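Local coordinates for cytochrome c-552/4 domain-containing protein (Ignicoccus hospitalis KIN4/I, PDB 4QO5) that is a membrane-associated octaheme cytochrome c of uncertain physiological role that carries covalently bound heme c groups and probably takes part in electron transfer, at residues H411-E414 against Y415-R419; E401-V404 against K405-S408; K14-P18 against Q19-C23. All coordinates share one frame; numbering follows the deposited sequence.

Interaction 1: H411-E414 against Y415-R419. With HEC (heme c), chain I.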
loop_
_atom_site.group_PDB
_atom_site.type_symbol
_atom_site.label_atom_id
_atom_site.label_comp_id
_atom_site.label_asym_id
_atom_site.label_seq_id
_atom_site.Cartn_x
_atom_site.Cartn_y
_atom_site.Cartn_z
ATOM N N HIS A 411 -12.382 -18.548 17.935
ATOM C CA HIS A 411 -12.411 -19.649 16.981
ATOM C C HIS A 411 -12.313 -20.936 17.758
ATOM O O HIS A 411 -11.785 -20.935 18.861
ATOM C CB HIS A 411 -11.164 -19.618 16.108
ATOM C CG HIS A 411 -11.087 -18.443 15.204
ATOM N ND1 HIS A 411 -12.014 -18.213 14.203
ATOM C CD2 HIS A 411 -10.177 -17.447 15.105
ATOM C CE1 HIS A 411 -11.692 -17.116 13.551
ATOM N NE2 HIS A 411 -10.576 -16.636 14.082
ATOM N N ASN A 412 -12.752 -22.041 17.167
ATOM C CA ASN A 412 -12.476 -23.341 17.769
ATOM C C ASN A 412 -11.003 -23.734 17.598
ATOM O O ASN A 412 -10.292 -23.202 16.734
ATOM C CB ASN A 412 -13.417 -24.434 17.234
ATOM C CG ASN A 412 -13.041 -24.917 15.837
ATOM O OD1 ASN A 412 -12.170 -25.773 15.672
ATOM N ND2 ASN A 412 -13.729 -24.400 14.825
ATOM N N THR A 413 -10.545 -24.646 18.447
ATOM C CA THR A 413 -9.138 -25.008 18.502
ATOM C C THR A 413 -8.634 -25.704 17.240
ATOM O O THR A 413 -7.496 -25.486 16.819
ATOM C CB THR A 413 -8.854 -25.906 19.733
ATOM O OG1 THR A 413 -9.064 -25.131 20.918
ATOM C CG2 THR A 413 -7.417 -26.418 19.721
ATOM N N GLU A 414 -9.467 -26.556 16.645
ATOM C CA GLU A 414 -9.054 -27.297 15.454
ATOM C C GLU A 414 -8.850 -26.366 14.250
ATOM O O GLU A 414 -7.953 -26.568 13.422
ATOM C CB GLU A 414 -10.077 -28.400 15.141
ATOM C CG GLU A 414 -9.872 -29.068 13.803
ATOM C CD GLU A 414 -8.527 -29.779 13.668
ATOM O OE1 GLU A 414 -7.887 -30.085 14.698
ATOM O OE2 GLU A 414 -8.110 -30.030 12.516
ATOM N N TYR A 415 -9.697 -25.348 14.169
ATOM C CA TYR A 415 -9.602 -24.282 13.174
ATOM C C TYR A 415 -8.216 -23.613 13.241
ATOM O O TYR A 415 -7.520 -23.462 12.233
ATOM C CB TYR A 415 -10.693 -23.265 13.513
ATOM C CG TYR A 415 -10.925 -22.094 12.575
ATOM C CD1 TYR A 415 -10.137 -20.958 12.645
ATOM C CD2 TYR A 415 -12.000 -22.094 11.694
ATOM C CE1 TYR A 415 -10.382 -19.860 11.827
ATOM C CE2 TYR A 415 -12.256 -21.006 10.872
ATOM C CZ TYR A 415 -11.441 -19.898 10.946
ATOM O OH TYR A 415 -11.700 -18.827 10.139
ATOM N N ALA A 416 -7.817 -23.221 14.437
ATOM C CA ALA A 416 -6.513 -22.586 14.622
ATOM C C ALA A 416 -5.359 -23.552 14.343
ATOM O O ALA A 416 -4.401 -23.200 13.660
ATOM C CB ALA A 416 -6.402 -22.002 16.018
ATOM N N GLU A 417 -5.455 -24.780 14.851
ATOM C CA GLU A 417 -4.402 -25.765 14.607
ATOM C C GLU A 417 -4.242 -26.089 13.124
ATOM O O GLU A 417 -3.129 -26.336 12.652
ATOM C CB GLU A 417 -4.673 -27.062 15.389
ATOM C CG GLU A 417 -4.627 -26.924 16.900
ATOM C CD GLU A 417 -3.221 -26.814 17.442
ATOM O OE1 GLU A 417 -2.260 -26.789 16.638
ATOM O OE2 GLU A 417 -3.078 -26.771 18.686
ATOM N N TYR A 418 -5.359 -26.115 12.393
ATOM C CA TYR A 418 -5.336 -26.359 10.952
ATOM C C TYR A 418 -4.444 -25.340 10.241
ATOM O O TYR A 418 -3.625 -25.686 9.374
ATOM C CB TYR A 418 -6.755 -26.281 10.384
ATOM C CG TYR A 418 -6.842 -26.549 8.902
ATOM C CD1 TYR A 418 -7.233 -27.794 8.429
ATOM C CD2 TYR A 418 -6.551 -25.552 7.975
ATOM C CE1 TYR A 418 -7.314 -28.049 7.077
ATOM C CE2 TYR A 418 -6.630 -25.798 6.618
ATOM C CZ TYR A 418 -7.014 -27.043 6.173
ATOM O OH TYR A 418 -7.091 -27.299 4.821
ATOM N N ARG A 419 -4.613 -24.080 10.608
ATOM C CA ARG A 419 -3.774 -23.013 10.033
ATOM C C ARG A 419 -2.291 -23.179 10.413
ATOM O O ARG A 419 -1.400 -22.966 9.579
ATOM C CB ARG A 419 -4.270 -21.622 10.447
ATOM C CG ARG A 419 -5.575 -21.187 9.787
ATOM C CD ARG A 419 -5.451 -21.140 8.262
ATOM N NE ARG A 419 -4.434 -20.190 7.810
ATOM C CZ ARG A 419 -4.276 -19.817 6.540
ATOM N NH1 ARG A 419 -5.068 -20.314 5.590
ATOM N NH2 ARG A 419 -3.321 -18.949 6.220
HETATM FE FE HEC I . -9.310 -15.097 13.295
HETATM C CHA HEC I . -11.044 -14.841 10.366
HETATM C CHB HEC I . -7.456 -17.694 11.974
HETATM C CHC HEC I . -7.272 -15.084 16.020
HETATM C CHD HEC I . -11.542 -13.133 14.885
HETATM N NA HEC I . -9.250 -16.047 11.523
HETATM C C1A HEC I . -10.050 -15.781 10.413
HETATM C C2A HEC I . -9.649 -16.652 9.322
HETATM C C3A HEC I . -8.675 -17.439 9.792
HETATM C C4A HEC I . -8.401 -17.080 11.161
HETATM C CMA HEC I . -7.925 -18.526 9.002
HETATM C CAA HEC I . -10.261 -16.712 7.887
HETATM C CBA HEC I . -9.460 -15.790 6.950
HETATM C CGA HEC I . -9.724 -16.066 5.485
HETATM O O1A HEC I . -10.383 -17.085 5.166
HETATM O O2A HEC I . -9.263 -15.268 4.625
HETATM N NB HEC I . -7.704 -16.208 13.912
HETATM C C1B HEC I . -7.023 -17.135 13.142
HETATM C C2B HEC I . -5.766 -17.437 13.767
HETATM C C3B HEC I . -5.691 -16.685 14.881
HETATM C C4B HEC I . -6.923 -15.935 14.997
HETATM C CMB HEC I . -4.781 -18.434 13.101
HETATM C CAB HEC I . -4.543 -16.467 15.914
HETATM C CBB HEC I . -3.106 -16.861 15.467
HETATM N NC HEC I . -9.406 -14.317 15.067
HETATM C C1C HEC I . -8.440 -14.364 16.059
HETATM C C2C HEC I . -8.917 -13.661 17.227
HETATM C C3C HEC I . -9.976 -12.961 16.792
HETATM C C4C HEC I . -10.383 -13.484 15.517
HETATM C CMC HEC I . -7.933 -13.348 18.390
HETATM C CAC HEC I . -10.916 -11.906 17.418
HETATM C CBC HEC I . -10.277 -10.919 18.411
HETATM N ND HEC I . -11.015 -14.154 12.727
HETATM C C1D HEC I . -11.822 -13.405 13.583
HETATM C C2D HEC I . -12.990 -12.941 12.882
HETATM C C3D HEC I . -12.814 -13.475 11.483
HETATM C C4D HEC I . -11.580 -14.206 11.465
HETATM C CMD HEC I . -14.144 -12.089 13.447
HETATM C CAD HEC I . -13.773 -13.271 10.297
HETATM C CBD HEC I . -14.547 -14.578 10.120
HETATM C CGD HEC I . -14.939 -14.742 8.665
HETATM O O1D HEC I . -14.078 -15.187 7.858
HETATM O O2D HEC I . -16.111 -14.457 8.300
#

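Interaction 2: E401-V404 against K405-S408. With HEC (heme c), chain I.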
loop_
_atom_site.group_PDB
_atom_site.type_symbol
_atom_site.label_atom_id
_atom_site.label_comp_id
_atom_site.label_asym_id
_atom_site.label_seq_id
_atom_site.Cartn_x
_atom_site.Cartn_y
_atom_site.Cartn_z
ATOM N N GLU A 401 0.945 -23.815 21.455
ATOM C CA GLU A 401 -0.281 -23.987 22.223
ATOM C C GLU A 401 -0.763 -22.682 22.859
ATOM O O GLU A 401 -1.971 -22.420 22.918
ATOM C CB GLU A 401 -0.084 -25.067 23.291
ATOM C CG GLU A 401 -1.267 -25.265 24.211
ATOM C CD GLU A 401 -0.984 -26.322 25.270
ATOM O OE1 GLU A 401 -0.626 -25.947 26.410
ATOM O OE2 GLU A 401 -1.103 -27.527 24.955
ATOM N N GLN A 402 0.171 -21.862 23.343
ATOM C CA GLN A 402 -0.210 -20.553 23.870
ATOM C C GLN A 402 -0.831 -19.659 22.800
ATOM O O GLN A 402 -1.768 -18.914 23.079
ATOM C CB GLN A 402 0.982 -19.823 24.500
ATOM C CG GLN A 402 0.752 -18.310 24.624
ATOM C CD GLN A 402 -0.150 -17.913 25.803
ATOM O OE1 GLN A 402 0.323 -17.804 26.939
ATOM N NE2 GLN A 402 -1.439 -17.670 25.532
ATOM N N MET A 403 -0.307 -19.720 21.580
ATOM C CA MET A 403 -0.872 -18.892 20.514
ATOM C C MET A 403 -2.291 -19.380 20.178
ATOM O O MET A 403 -3.217 -18.577 20.022
ATOM C CB MET A 403 0.012 -18.909 19.262
ATOM C CG MET A 403 -0.482 -18.001 18.104
ATOM S SD MET A 403 -0.300 -16.238 18.476
ATOM C CE MET A 403 -1.997 -15.765 18.720
ATOM N N VAL A 404 -2.456 -20.694 20.085
ATOM C CA VAL A 404 -3.766 -21.275 19.787
ATOM C C VAL A 404 -4.797 -20.861 20.846
ATOM O O VAL A 404 -5.958 -20.631 20.533
ATOM C CB VAL A 404 -3.653 -22.802 19.613
ATOM C CG1 VAL A 404 -5.041 -23.484 19.528
ATOM C CG2 VAL A 404 -2.811 -23.097 18.370
ATOM N N LYS A 405 -4.350 -20.709 22.085
ATOM C CA LYS A 405 -5.220 -20.265 23.180
ATOM C C LYS A 405 -5.750 -18.839 22.918
ATOM O O LYS A 405 -6.895 -18.518 23.256
ATOM C CB LYS A 405 -4.460 -20.349 24.513
ATOM C CG LYS A 405 -5.303 -20.095 25.759
ATOM C CD LYS A 405 -4.470 -20.308 27.035
ATOM C CE LYS A 405 -5.129 -19.656 28.237
ATOM N NZ LYS A 405 -4.373 -19.908 29.497
ATOM N N ILE A 406 -4.922 -17.992 22.310
ATOM C CA ILE A 406 -5.387 -16.679 21.877
ATOM C C ILE A 406 -6.446 -16.793 20.783
ATOM O O ILE A 406 -7.512 -16.200 20.910
ATOM C CB ILE A 406 -4.237 -15.769 21.402
ATOM C CG1 ILE A 406 -3.266 -15.522 22.563
ATOM C CG2 ILE A 406 -4.803 -14.449 20.850
ATOM C CD1 ILE A 406 -2.030 -14.701 22.188
ATOM N N CYS A 407 -6.167 -17.561 19.725
ATOM C CA CYS A 407 -7.149 -17.740 18.645
ATOM C C CYS A 407 -8.468 -18.254 19.188
ATOM O O CYS A 407 -9.538 -17.919 18.646
ATOM C CB CYS A 407 -6.688 -18.755 17.602
ATOM S SG CYS A 407 -4.961 -18.679 17.214
ATOM N N SER A 408 -8.369 -19.091 20.226
ATOM C CA SER A 408 -9.518 -19.771 20.813
ATOM C C SER A 408 -10.492 -18.845 21.514
ATOM O O SER A 408 -11.600 -19.254 21.860
ATOM C CB SER A 408 -9.054 -20.854 21.793
ATOM O OG SER A 408 -8.475 -21.918 21.064
HETATM FE FE HEC I . -9.310 -15.097 13.295
HETATM C CHA HEC I . -11.044 -14.841 10.366
HETATM C CHB HEC I . -7.456 -17.694 11.974
HETATM C CHC HEC I . -7.272 -15.084 16.020
HETATM C CHD HEC I . -11.542 -13.133 14.885
HETATM N NA HEC I . -9.250 -16.047 11.523
HETATM C C1A HEC I . -10.050 -15.781 10.413
HETATM C C2A HEC I . -9.649 -16.652 9.322
HETATM C C3A HEC I . -8.675 -17.439 9.792
HETATM C C4A HEC I . -8.401 -17.080 11.161
HETATM C CMA HEC I . -7.925 -18.526 9.002
HETATM C CAA HEC I . -10.261 -16.712 7.887
HETATM C CBA HEC I . -9.460 -15.790 6.950
HETATM C CGA HEC I . -9.724 -16.066 5.485
HETATM O O1A HEC I . -10.383 -17.085 5.166
HETATM O O2A HEC I . -9.263 -15.268 4.625
HETATM N NB HEC I . -7.704 -16.208 13.912
HETATM C C1B HEC I . -7.023 -17.135 13.142
HETATM C C2B HEC I . -5.766 -17.437 13.767
HETATM C C3B HEC I . -5.691 -16.685 14.881
HETATM C C4B HEC I . -6.923 -15.935 14.997
HETATM C CMB HEC I . -4.781 -18.434 13.101
HETATM C CAB HEC I . -4.543 -16.467 15.914
HETATM C CBB HEC I . -3.106 -16.861 15.467
HETATM N NC HEC I . -9.406 -14.317 15.067
HETATM C C1C HEC I . -8.440 -14.364 16.059
HETATM C C2C HEC I . -8.917 -13.661 17.227
HETATM C C3C HEC I . -9.976 -12.961 16.792
HETATM C C4C HEC I . -10.383 -13.484 15.517
HETATM C CMC HEC I . -7.933 -13.348 18.390
HETATM C CAC HEC I . -10.916 -11.906 17.418
HETATM C CBC HEC I . -10.277 -10.919 18.411
HETATM N ND HEC I . -11.015 -14.154 12.727
HETATM C C1D HEC I . -11.822 -13.405 13.583
HETATM C C2D HEC I . -12.990 -12.941 12.882
HETATM C C3D HEC I . -12.814 -13.475 11.483
HETATM C C4D HEC I . -11.580 -14.206 11.465
HETATM C CMD HEC I . -14.144 -12.089 13.447
HETATM C CAD HEC I . -13.773 -13.271 10.297
HETATM C CBD HEC I . -14.547 -14.578 10.120
HETATM C CGD HEC I . -14.939 -14.742 8.665
HETATM O O1D HEC I . -14.078 -15.187 7.858
HETATM O O2D HEC I . -16.111 -14.457 8.300
#

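Interaction 3: K14-P18 against Q19-C23. With HEC (heme c), chain B.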
loop_
_atom_site.group_PDB
_atom_site.type_symbol
_atom_site.label_atom_id
_atom_site.label_comp_id
_atom_site.label_asym_id
_atom_site.label_seq_id
_atom_site.Cartn_x
_atom_site.Cartn_y
_atom_site.Cartn_z
ATOM N N LYS A 14 -2.949 18.528 38.038
ATOM C CA LYS A 14 -2.684 18.461 39.461
ATOM C C LYS A 14 -1.480 17.587 39.702
ATOM O O LYS A 14 -1.100 16.775 38.839
ATOM C CB LYS A 14 -3.895 17.943 40.230
ATOM C CG LYS A 14 -4.380 16.586 39.778
ATOM C CD LYS A 14 -5.630 16.180 40.539
ATOM C CE LYS A 14 -6.246 14.932 39.934
ATOM N NZ LYS A 14 -7.409 14.436 40.722
ATOM N N ASN A 15 -0.871 17.786 40.866
ATOM C CA ASN A 15 0.295 17.024 41.293
ATOM C C ASN A 15 1.457 17.139 40.320
ATOM O O ASN A 15 2.168 16.166 40.069
ATOM C CB ASN A 15 -0.086 15.553 41.533
ATOM C CG ASN A 15 -1.182 15.408 42.565
ATOM O OD1 ASN A 15 -1.104 15.998 43.641
ATOM N ND2 ASN A 15 -2.224 14.644 42.235
ATOM N N VAL A 16 1.638 18.339 39.768
ATOM C CA VAL A 16 2.788 18.633 38.935
ATOM C C VAL A 16 3.948 19.095 39.830
ATOM O O VAL A 16 3.749 19.858 40.772
ATOM C CB VAL A 16 2.440 19.701 37.885
ATOM C CG1 VAL A 16 3.587 19.878 36.916
ATOM C CG2 VAL A 16 1.173 19.279 37.132
ATOM N N SER A 17 5.157 18.616 39.563
ATOM C CA SER A 17 6.299 19.026 40.387
ATOM C C SER A 17 6.615 20.494 40.110
ATOM O O SER A 17 6.302 21.007 39.031
ATOM C CB SER A 17 7.522 18.141 40.110
ATOM O OG SER A 17 8.054 18.391 38.813
ATOM N N PRO A 18 7.213 21.187 41.094
ATOM C CA PRO A 18 7.616 22.581 40.862
ATOM C C PRO A 18 8.559 22.686 39.680
ATOM O O PRO A 18 8.501 23.666 38.928
ATOM C CB PRO A 18 8.353 22.960 42.146
ATOM C CG PRO A 18 7.803 22.043 43.187
ATOM C CD PRO A 18 7.431 20.762 42.487
ATOM N N GLN A 19 9.412 21.683 39.506
ATOM C CA GLN A 19 10.352 21.701 38.392
ATOM C C GLN A 19 9.624 21.640 37.065
ATOM O O GLN A 19 9.869 22.444 36.169
ATOM C CB GLN A 19 11.337 20.548 38.488
ATOM C CG GLN A 19 12.272 20.646 39.689
ATOM C CD GLN A 19 11.785 19.840 40.885
ATOM O OE1 GLN A 19 10.591 19.573 41.038
ATOM N NE2 GLN A 19 12.719 19.446 41.744
ATOM N N THR A 20 8.710 20.685 36.951
ATOM C CA THR A 20 7.992 20.505 35.702
ATOM C C THR A 20 7.160 21.742 35.379
ATOM O O THR A 20 7.051 22.124 34.221
ATOM C CB THR A 20 7.194 19.187 35.699
ATOM O OG1 THR A 20 8.121 18.112 35.506
ATOM C CG2 THR A 20 6.161 19.142 34.540
ATOM N N LYS A 21 6.617 22.399 36.402
ATOM C CA LYS A 21 5.858 23.621 36.167
ATOM C C LYS A 21 6.721 24.678 35.487
ATOM O O LYS A 21 6.241 25.432 34.651
ATOM C CB LYS A 21 5.266 24.187 37.461
ATOM C CG LYS A 21 4.072 23.403 37.993
ATOM C CD LYS A 21 3.423 24.141 39.166
ATOM C CE LYS A 21 1.988 23.685 39.395
ATOM N NZ LYS A 21 1.313 24.476 40.474
ATOM N N THR A 22 7.997 24.716 35.842
ATOM C CA THR A 22 8.927 25.627 35.191
ATOM C C THR A 22 9.173 25.239 33.729
ATOM O O THR A 22 9.128 26.100 32.839
ATOM C CB THR A 22 10.243 25.716 35.967
ATOM O OG1 THR A 22 9.965 26.127 37.316
ATOM C CG2 THR A 22 11.167 26.734 35.319
ATOM N N CYS A 23 9.406 23.955 33.467
ATOM C CA CYS A 23 9.563 23.497 32.083
ATOM C C CYS A 23 8.339 23.862 31.257
ATOM O O CYS A 23 8.461 24.350 30.133
ATOM C CB CYS A 23 9.714 21.983 31.981
ATOM S SG CYS A 23 10.530 21.164 33.354
HETATM FE FE HEC B . 13.820 23.161 27.568
HETATM C CHA HEC B . 15.335 22.457 24.576
HETATM C CHB HEC B . 13.434 19.870 28.207
HETATM C CHC HEC B . 13.142 23.918 30.794
HETATM C CHD HEC B . 13.415 26.423 26.695
HETATM N NA HEC B . 14.270 21.475 26.545
HETATM C C1A HEC B . 15.032 21.392 25.404
HETATM C C2A HEC B . 15.412 20.009 25.219
HETATM C C3A HEC B . 14.895 19.293 26.223
HETATM C C4A HEC B . 14.151 20.200 27.075
HETATM C CMA HEC B . 15.019 17.765 26.455
HETATM C CAA HEC B . 16.297 19.473 24.071
HETATM C CBA HEC B . 17.721 19.900 24.417
HETATM C CGA HEC B . 18.751 19.280 23.508
HETATM O O1A HEC B . 18.394 18.687 22.454
HETATM O O2A HEC B . 19.954 19.369 23.859
HETATM N NB HEC B . 13.301 22.095 29.154
HETATM C C1B HEC B . 13.309 20.718 29.261
HETATM C C2B HEC B . 13.194 20.345 30.635
HETATM C C3B HEC B . 13.175 21.494 31.335
HETATM C C4B HEC B . 13.193 22.597 30.422
HETATM C CMB HEC B . 13.195 18.861 31.092
HETATM C CAB HEC B . 13.135 21.813 32.840
HETATM C CBB HEC B . 13.831 20.768 33.737
HETATM N NC HEC B . 13.312 24.849 28.556
HETATM C C1C HEC B . 13.186 24.974 29.916
HETATM C C2C HEC B . 12.888 26.355 30.237
HETATM C C3C HEC B . 13.215 27.074 29.143
HETATM C C4C HEC B . 13.323 26.129 28.037
HETATM C CMC HEC B . 12.984 26.809 31.706
HETATM C CAC HEC B . 13.239 28.624 28.937
HETATM C CBC HEC B . 13.761 29.553 30.049
HETATM N ND HEC B . 14.298 24.262 25.897
HETATM C C1D HEC B . 13.977 25.608 25.740
HETATM C C2D HEC B . 14.327 26.018 24.405
HETATM C C3D HEC B . 14.937 24.785 23.741
HETATM C C4D HEC B . 14.876 23.740 24.739
HETATM C CMD HEC B . 14.139 27.423 23.785
HETATM C CAD HEC B . 15.473 24.665 22.301
HETATM C CBD HEC B . 14.305 24.801 21.332
HETATM C CGD HEC B . 14.791 24.699 19.910
HETATM O O1D HEC B . 14.002 25.041 18.990
HETATM O O2D HEC B . 15.956 24.281 19.682
#

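Interaction 1: H411-E414 against Y415-R419
The ring of Tyr-415 lies over one face of the His-411 imidazole in an offset stack, the planes 10° apart and the centroids separated by 4.3 Å; the closest approach is Tyr-415 CE1 to His-411 ND1 at 3.3 Å. His-411 uses both nitrogens: NE2 binds the heme iron at 2.1 Å, opposite His-255, while ND1 is hydrogen-bonded to a propionate of a second heme c, a pairing that would probably make the imidazole a stronger iron ligand. This is the histidine that ends a CXXCH heme-attachment motif, and helix 413-447 begins two residues later, at Thr-413, with Asn-412 as its N-cap. Asn-412 OD1 accepts from Tyr-415 N at 2.9 Å, the donor standing 46° out of the carbonyl plane, and chi1 of 77° folds the amide back over the first turn. A valine here would probably leave Tyr-415 N without its acceptor and let the helix start fray beside the stacked ring. Thr-413 O then accepts from Glu-417 N at 2.9 Å, and Glu-414 O from Tyr-418 N at 2.8 Å. With CG anti to the backbone N, Tyr-415 sends its OH over the porphyrin rim, 3.1 Å from heme C2A, where Arg-221 of the second subunit hydrogen-bonds it. Tyr-418 OH also pairs across that interface with Glu-164 of the second subunit, whereas Glu-414 OE2 forms a salt bridge with Arg-421.

Interaction 2: E401-V404 against K405-S408
Glu-401 to Cys-407 run along the C-terminal part of helix 393-407, with Ser-408 following, and here Lys-405 N bonds to Glu-401 O at 3.0 Å and Cys-407 N to Met-403 O at 3.1 Å, while the intervening bond from Ile-406 N to Gln-402 O is weak. Met-403 and Ile-406 make the main apolar contact. The methionine starts with CG anti to its own N (chi1 -177°), then bends at chi2 and chi3 so that CE reaches forward toward the next turn and meets Ile-406 CB at 3.5 Å, tighter than usual for two carbons. The same methyl group reaches the heme, 3.6 Å from CBB of the former vinyl arm, and therefore sits wedged between the isoleucine and the cofactor. One turn on from Met-403, Cys-407 supplies the first cysteine of the CXXCH motif, whose histidine is His-411. Its SG is joined to heme CAB in the thioether link, modelled as a stretched 2.6 Å bond, and the helix end is thereby tied to the porphyrin edge. Beside this link, Ile-406 CG2 faces the methyl CMC of the same heme. On another side of the helix, Val-404 O is gripped twice by Ser-408, by the backbone N and by OG, each at 2.9 Å. The hydroxyl comes from above the carbonyl plane, 41° out of it, and thus ties the side chain of Ser-408 back to the turn it follows. Val-404 itself packs on Thr-413 and Ala-416 of helix 413-447. Gln-402, bent at chi2, crosses Lys-405 and Ile-406 at a slant, and its NE2 is hydrogen-bonded to Ile-301 O in strand 300-302.

Interaction 3: K14-P18 against Q19-C23
Val-16 packs against the first turn of helix 18-30, and the next residue, Ser-17, is the N-cap of that helix, which carries the CXXCH motif opened by Cys-23, its SG bonded to heme CAB in a link stretched in the model, and closed by His-27. The valine's CG1 does the touching: it lies 3.6 Å from Thr-20 CG2, the two side chains meeting at about a right angle, and 3.7 Å from the aliphatic CG of Lys-21. Ser-17 follows with chi1 of 70°, which swings OG between its own N and carbonyl carbon and over the helix start, where it accepts from Thr-20 N at 3.0 Å in a nearly straight bond (160°). Glu-81 hydrogen-bonds both Ser-17 OG and Thr-20 OG1, so one carboxylate braces cap and first turn together. Ser-17 O also accepts from Lys-21 N at 3.0 Å, the first regular turn of the helix. Pro-18 lies alongside Gln-19, whose bent chain returns OE1 to 3.5 Å from Ser-17 CB. Pro-18 O takes two donors from one residue, Thr-22 N and Thr-22 OG1, each 3.3 Å away and approaching from opposite faces of the carbonyl plane.

From the N terminus, interaction 3 comes first, at the start of helix 18-30; interaction 2 follows at the end of helix 393-407, and interaction 1 begins helix 413-447 just beyond it. Each lies within one continuous run, so they stand in series, neither nested nor crossing, and close no large loop. Interactions 2 and 1 share a heme and meet through Glu-417 on Val-404, Ala-416 on Cys-407 and a probable, weak hydrogen bond between Thr-413 OG1 and Ser-408 OG, joining the two consecutive helices. Interaction 3 lies apart, its centre about 45 Å from that of interaction 2 and 53 Å from that of interaction 1. Across the assembly, however, its heme is hydrogen-bonded to Thr-413 N of the third subunit.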